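Side-chain contacts in D-ribose pyranase (Bacillus subtilis, PDB 1OGD), which probably catalyses the interconversion of the beta-pyran and beta-furan forms of D-ribose in the cytoplasm, working as a dimer of pentamers: residues P32-D35 with G36-K39; L42-K45 with P46-A50. All coordinates share one frame; numbering follows the deposited sequence.

Interaction 1: residues P32-D35 with G36-K39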
ATOM      1  N   PRO A  32      12.015 -13.738  20.606  1.00 24.32           N
ATOM      2  CA  PRO A  32      11.612 -13.636  19.199  1.00 25.50           C
ATOM      3  C   PRO A  32      10.230 -12.975  19.149  1.00 26.27           C
ATOM      4  O   PRO A  32       9.412 -13.168  20.053  1.00 26.24           O
ATOM      5  CB  PRO A  32      11.576 -15.091  18.749  1.00 23.45           C
ATOM      6  CG  PRO A  32      11.103 -15.802  20.001  1.00 26.22           C
ATOM      7  CD  PRO A  32      11.955 -15.136  21.075  1.00 24.09           C
ATOM      8  N   VAL A  33       9.977 -12.192  18.106  1.00 27.39           N
ATOM      9  CA  VAL A  33       8.693 -11.511  17.946  1.00 27.62           C
ATOM     10  C   VAL A  33       7.867 -12.220  16.868  1.00 28.77           C
ATOM     11  O   VAL A  33       8.303 -12.343  15.722  1.00 29.80           O
ATOM     12  CB  VAL A  33       8.897 -10.032  17.532  1.00 27.68           C
ATOM     13  CG1 VAL A  33       7.544  -9.349  17.325  1.00 28.26           C
ATOM     14  CG2 VAL A  33       9.700  -9.302  18.596  1.00 27.64           C
ATOM     15  N   PRO A  34       6.662 -12.693  17.221  1.00 28.82           N
ATOM     16  CA  PRO A  34       5.816 -13.383  16.242  1.00 29.50           C
ATOM     17  C   PRO A  34       5.555 -12.511  15.012  1.00 31.60           C
ATOM     18  O   PRO A  34       5.582 -11.280  15.098  1.00 29.52           O
ATOM     19  CB  PRO A  34       4.534 -13.658  17.025  1.00 30.82           C
ATOM     20  CG  PRO A  34       5.013 -13.740  18.459  1.00 30.45           C
ATOM     21  CD  PRO A  34       5.998 -12.607  18.534  1.00 28.22           C
ATOM     22  N   ASP A  35       5.310 -13.145  13.867  1.00 33.37           N
ATOM     23  CA  ASP A  35       5.032 -12.395  12.646  1.00 36.40           C
ATOM     24  C   ASP A  35       3.723 -11.638  12.840  1.00 35.13           C
ATOM     25  O   ASP A  35       2.802 -12.141  13.482  1.00 34.33           O
ATOM     26  CB  ASP A  35       4.890 -13.336  11.445  1.00 39.97           C
ATOM     27  CG  ASP A  35       6.186 -14.023  11.090  1.00 45.10           C
ATOM     28  OD1 ASP A  35       7.170 -13.314  10.778  1.00 48.56           O
ATOM     29  OD2 ASP A  35       6.222 -15.273  11.122  1.00 48.90           O
ATOM     30  N   GLY A  36       3.648 -10.427  12.297  1.00 34.97           N
ATOM     31  CA  GLY A  36       2.429  -9.647  12.428  1.00 35.69           C
ATOM     32  C   GLY A  36       2.306  -8.796  13.684  1.00 35.39           C
ATOM     33  O   GLY A  36       1.445  -7.920  13.753  1.00 37.40           O
ATOM     34  N   VAL A  37       3.148  -9.041  14.682  1.00 32.64           N
ATOM     35  CA  VAL A  37       3.085  -8.256  15.909  1.00 30.07           C
ATOM     36  C   VAL A  37       4.042  -7.077  15.822  1.00 29.09           C
ATOM     37  O   VAL A  37       5.211  -7.241  15.477  1.00 28.34           O
ATOM     38  CB  VAL A  37       3.435  -9.115  17.153  1.00 30.38           C
ATOM     39  CG1 VAL A  37       3.428  -8.250  18.410  1.00 29.47           C
ATOM     40  CG2 VAL A  37       2.428 -10.245  17.296  1.00 27.52           C
ATOM     41  N   LEU A  38       3.534  -5.886  16.128  1.00 26.35           N
ATOM     42  CA  LEU A  38       4.340  -4.676  16.081  1.00 27.03           C
ATOM     43  C   LEU A  38       5.507  -4.733  17.058  1.00 26.72           C
ATOM     44  O   LEU A  38       5.344  -5.090  18.229  1.00 26.99           O
ATOM     45  CB  LEU A  38       3.479  -3.454  16.401  1.00 28.35           C
ATOM     46  CG  LEU A  38       4.222  -2.117  16.470  1.00 31.56           C
ATOM     47  CD1 LEU A  38       4.773  -1.750  15.088  1.00 33.64           C
ATOM     48  CD2 LEU A  38       3.269  -1.033  16.974  1.00 32.05           C
ATOM     49  N   LYS A  39       6.680  -4.353  16.573  1.00 25.42           N
ATOM     50  CA  LYS A  39       7.882  -4.356  17.385  1.00 24.54           C
ATOM     51  C   LYS A  39       8.428  -2.944  17.572  1.00 22.66           C
ATOM     52  O   LYS A  39       8.714  -2.238  16.609  1.00 20.92           O
ATOM     53  CB  LYS A  39       8.937  -5.239  16.719  1.00 26.66           C
ATOM     54  CG  LYS A  39      10.264  -5.337  17.444  1.00 28.95           C
ATOM     55  CD  LYS A  39      11.192  -6.191  16.608  1.00 31.46           C
ATOM     56  CE  LYS A  39      12.538  -6.389  17.244  1.00 32.18           C
ATOM     57  NZ  LYS A  39      13.354  -7.247  16.352  1.00 32.64           N
TER
HETATM   58  O   HOH W   1       7.089  -8.945  13.344  1.00 52.95           O

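Interaction 2: residues L42-K45 with P46-A50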
ATOM      1  N   LEU A  42      13.532  -0.221  21.832  1.00 26.14           N
ATOM      2  CA  LEU A  42      14.070   0.905  22.588  1.00 26.07           C
ATOM      3  C   LEU A  42      15.529   0.708  22.962  1.00 27.69           C
ATOM      4  O   LEU A  42      16.163   1.625  23.487  1.00 26.24           O
ATOM      5  CB  LEU A  42      13.262   1.116  23.878  1.00 28.24           C
ATOM      6  CG  LEU A  42      11.756   1.380  23.759  1.00 28.57           C
ATOM      7  CD1 LEU A  42      11.125   1.388  25.148  1.00 29.62           C
ATOM      8  CD2 LEU A  42      11.522   2.708  23.047  1.00 27.83           C
ATOM      9  N   SER A  43      16.061  -0.480  22.691  1.00 26.83           N
ATOM     10  CA  SER A  43      17.441  -0.784  23.041  1.00 28.12           C
ATOM     11  C   SER A  43      18.457   0.164  22.422  1.00 29.26           C
ATOM     12  O   SER A  43      18.286   0.650  21.300  1.00 28.02           O
ATOM     13  CB  SER A  43      17.789  -2.229  22.651  1.00 27.40           C
ATOM     14  OG  SER A  43      17.853  -2.385  21.245  1.00 31.26           O
ATOM     15  N   LEU A  44      19.524   0.424  23.168  1.00 29.48           N
ATOM     16  CA  LEU A  44      20.589   1.297  22.701  1.00 30.54           C
ATOM     17  C   LEU A  44      21.898   0.516  22.769  1.00 30.58           C
ATOM     18  O   LEU A  44      22.728   0.579  21.861  1.00 29.38           O
ATOM     19  CB  LEU A  44      20.665   2.552  23.582  1.00 33.26           C
ATOM     20  CG  LEU A  44      21.581   3.695  23.133  1.00 36.33           C
ATOM     21  CD1 LEU A  44      21.249   4.097  21.704  1.00 36.90           C
ATOM     22  CD2 LEU A  44      21.408   4.883  24.070  1.00 37.18           C
ATOM     23  N   LYS A  45      22.062  -0.232  23.855  1.00 30.28           N
ATOM     24  CA  LYS A  45      23.252  -1.043  24.080  1.00 31.59           C
ATOM     25  C   LYS A  45      22.887  -2.056  25.155  1.00 30.34           C
ATOM     26  O   LYS A  45      21.867  -1.917  25.825  1.00 28.63           O
ATOM     27  CB  LYS A  45      24.406  -0.160  24.567  1.00 35.22           C
ATOM     28  CG  LYS A  45      24.119   0.519  25.902  1.00 39.91           C
ATOM     29  CD  LYS A  45      25.129   1.609  26.224  1.00 44.54           C
ATOM     30  CE  LYS A  45      26.519   1.054  26.473  1.00 46.19           C
ATOM     31  NZ  LYS A  45      27.473   2.157  26.809  1.00 49.54           N
ATOM     32  N   PRO A  46      23.707  -3.099  25.330  1.00 30.91           N
ATOM     33  CA  PRO A  46      23.392  -4.099  26.355  1.00 31.29           C
ATOM     34  C   PRO A  46      23.152  -3.452  27.720  1.00 32.59           C
ATOM     35  O   PRO A  46      24.000  -2.722  28.225  1.00 34.15           O
ATOM     36  CB  PRO A  46      24.622  -4.999  26.338  1.00 30.44           C
ATOM     37  CG  PRO A  46      25.038  -4.948  24.896  1.00 31.77           C
ATOM     38  CD  PRO A  46      24.912  -3.478  24.574  1.00 30.07           C
ATOM     39  N   GLY A  47      21.986  -3.712  28.298  1.00 33.49           N
ATOM     40  CA  GLY A  47      21.656  -3.149  29.593  1.00 35.56           C
ATOM     41  C   GLY A  47      20.977  -1.789  29.567  1.00 36.63           C
ATOM     42  O   GLY A  47      20.634  -1.253  30.619  1.00 37.14           O
ATOM     43  N   LEU A  48      20.774  -1.223  28.381  1.00 35.15           N
ATOM     44  CA  LEU A  48      20.136   0.090  28.271  1.00 34.77           C
ATOM     45  C   LEU A  48      19.134   0.146  27.113  1.00 34.81           C
ATOM     46  O   LEU A  48      19.519   0.057  25.946  1.00 33.07           O
ATOM     47  CB  LEU A  48      21.216   1.163  28.088  1.00 35.35           C
ATOM     48  CG  LEU A  48      20.829   2.632  27.883  1.00 39.04           C
ATOM     49  CD1 LEU A  48      19.894   3.099  28.988  1.00 39.50           C
ATOM     50  CD2 LEU A  48      22.092   3.480  27.860  1.00 37.44           C
ATOM     51  N   PRO A  49      17.833   0.299  27.420  1.00 33.85           N
ATOM     52  CA  PRO A  49      17.255   0.418  28.763  1.00 33.63           C
ATOM     53  C   PRO A  49      17.146  -0.935  29.435  1.00 34.56           C
ATOM     54  O   PRO A  49      17.137  -1.972  28.768  1.00 34.09           O
ATOM     55  CB  PRO A  49      15.866   1.009  28.513  1.00 34.33           C
ATOM     56  CG  PRO A  49      15.835   1.353  27.035  1.00 35.76           C
ATOM     57  CD  PRO A  49      16.778   0.387  26.403  1.00 33.55           C
ATOM     58  N   ALA A  50      17.039  -0.919  30.758  1.00 33.81           N
ATOM     59  CA  ALA A  50      16.916  -2.145  31.528  1.00 33.03           C
ATOM     60  C   ALA A  50      15.455  -2.563  31.637  1.00 32.36           C
ATOM     61  O   ALA A  50      14.551  -1.735  31.538  1.00 32.11           O
ATOM     62  CB  ALA A  50      17.509  -1.945  32.925  1.00 34.16           C
TER

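Interaction 1: residues P32-D35 with G36-K39
The puckered pyrrolidine ring of P34 meets V37 through one ring atom: CB lies 4.0 Å from CG2 of V37, while T105 and K106 of the same chain also pack against this proline. The flat group, the carboxylate of D35, is turned to another copy of the protein, where OD1 makes a long, weak ion pair with NZ of K109 of the second subunit. The chain reverses from P34 to V37, with D35 and G36 at the bend. N of V37 gives a weak hydrogen bond of 3.3 Å to O of P34, and a water donates to that same O and, weakly, to O of V37. G36 suits its place because its positive phi (87°) would press any CB against the carbonyl oxygen of D35, whereas the fixed phi of P34 helps set the approach to the turn. V33 uses both methyls. With CG1 anti to the backbone N (chi1 178°), that branch reaches O of V37 at 3.6 Å and CB of V37 at 4.1 Å; CG2 lies 4.0 Å from CD of K39. The lysine chain is fully extended, giving V33 an apolar flank while NZ forms a salt bridge with D17 of the second subunit. V33 and V37 both rest on V111. This is a type II beta turn, P34 to V37, leading into strand 38-41 at one edge of the mixed sheet within the chain.

Interaction 2: residues L42-K45 with P46-A50
Backbone hydrogen bonds tie L44 and K45 to L48. N of L44 lies 2.8 Å from O of L48, in the carbonyl plane. The same oxygen takes a second, weak bond, N of K45 lying 3.3 Å from O of L48. In return N of L48 donates to O of K45 at 2.9 Å, tilted 32° from the carbonyl plane. Two residues thus face one, a classic beta bulge, and a type II turn from K45 to L48 closes the end. P46, its phi fixed by the ring, suits the second position of this turn, and G47, at phi 89°, the third, where a side chain would collide with the preceding carbonyl.

Apolar contacts fill in beside the backbone. L44 and L48 lie side by side, their CD2 methyls 4.1 Å apart. K45, its CG in the crowded position between N and C (chi1 62°), lays CG 3.7 Å from CB of L48. P49, after a cis peptide bond, sets CG 4.1 Å from CB of L42.

Separately, CD of P49 closely approaches O of L42, at 3.2 Å.

L44 and L48 also pack on L42 and L48 of the third subunit, respectively, and S43 O accepts a bond from its N8. The backbone bonds therefore shape the loop, while the leucines and S43 O help form the subunit interface.

How the interactions relate
Interactions 1 and 2 follow one another along the chain: interaction 1 leads into strand 38-41 and interaction 2 follows it, with centres about 19 Å apart and no touch between them. Each is built round a type II turn with glycine in its third position, but only the second adds a bulge. They also serve different interfaces: interaction 1 lies chiefly against the second subunit, interaction 2 against the third. P32, at the start of segment 32-35 and not itself part of the contact, touches the bound ribopyranose and packs on H20 of the second subunit, the inferred proton donor; the V33 side chain lies about 10 Å from the sugar. Interaction 2 is more distant, the S43 side chain being about 12 Å from a bound ribopyranose.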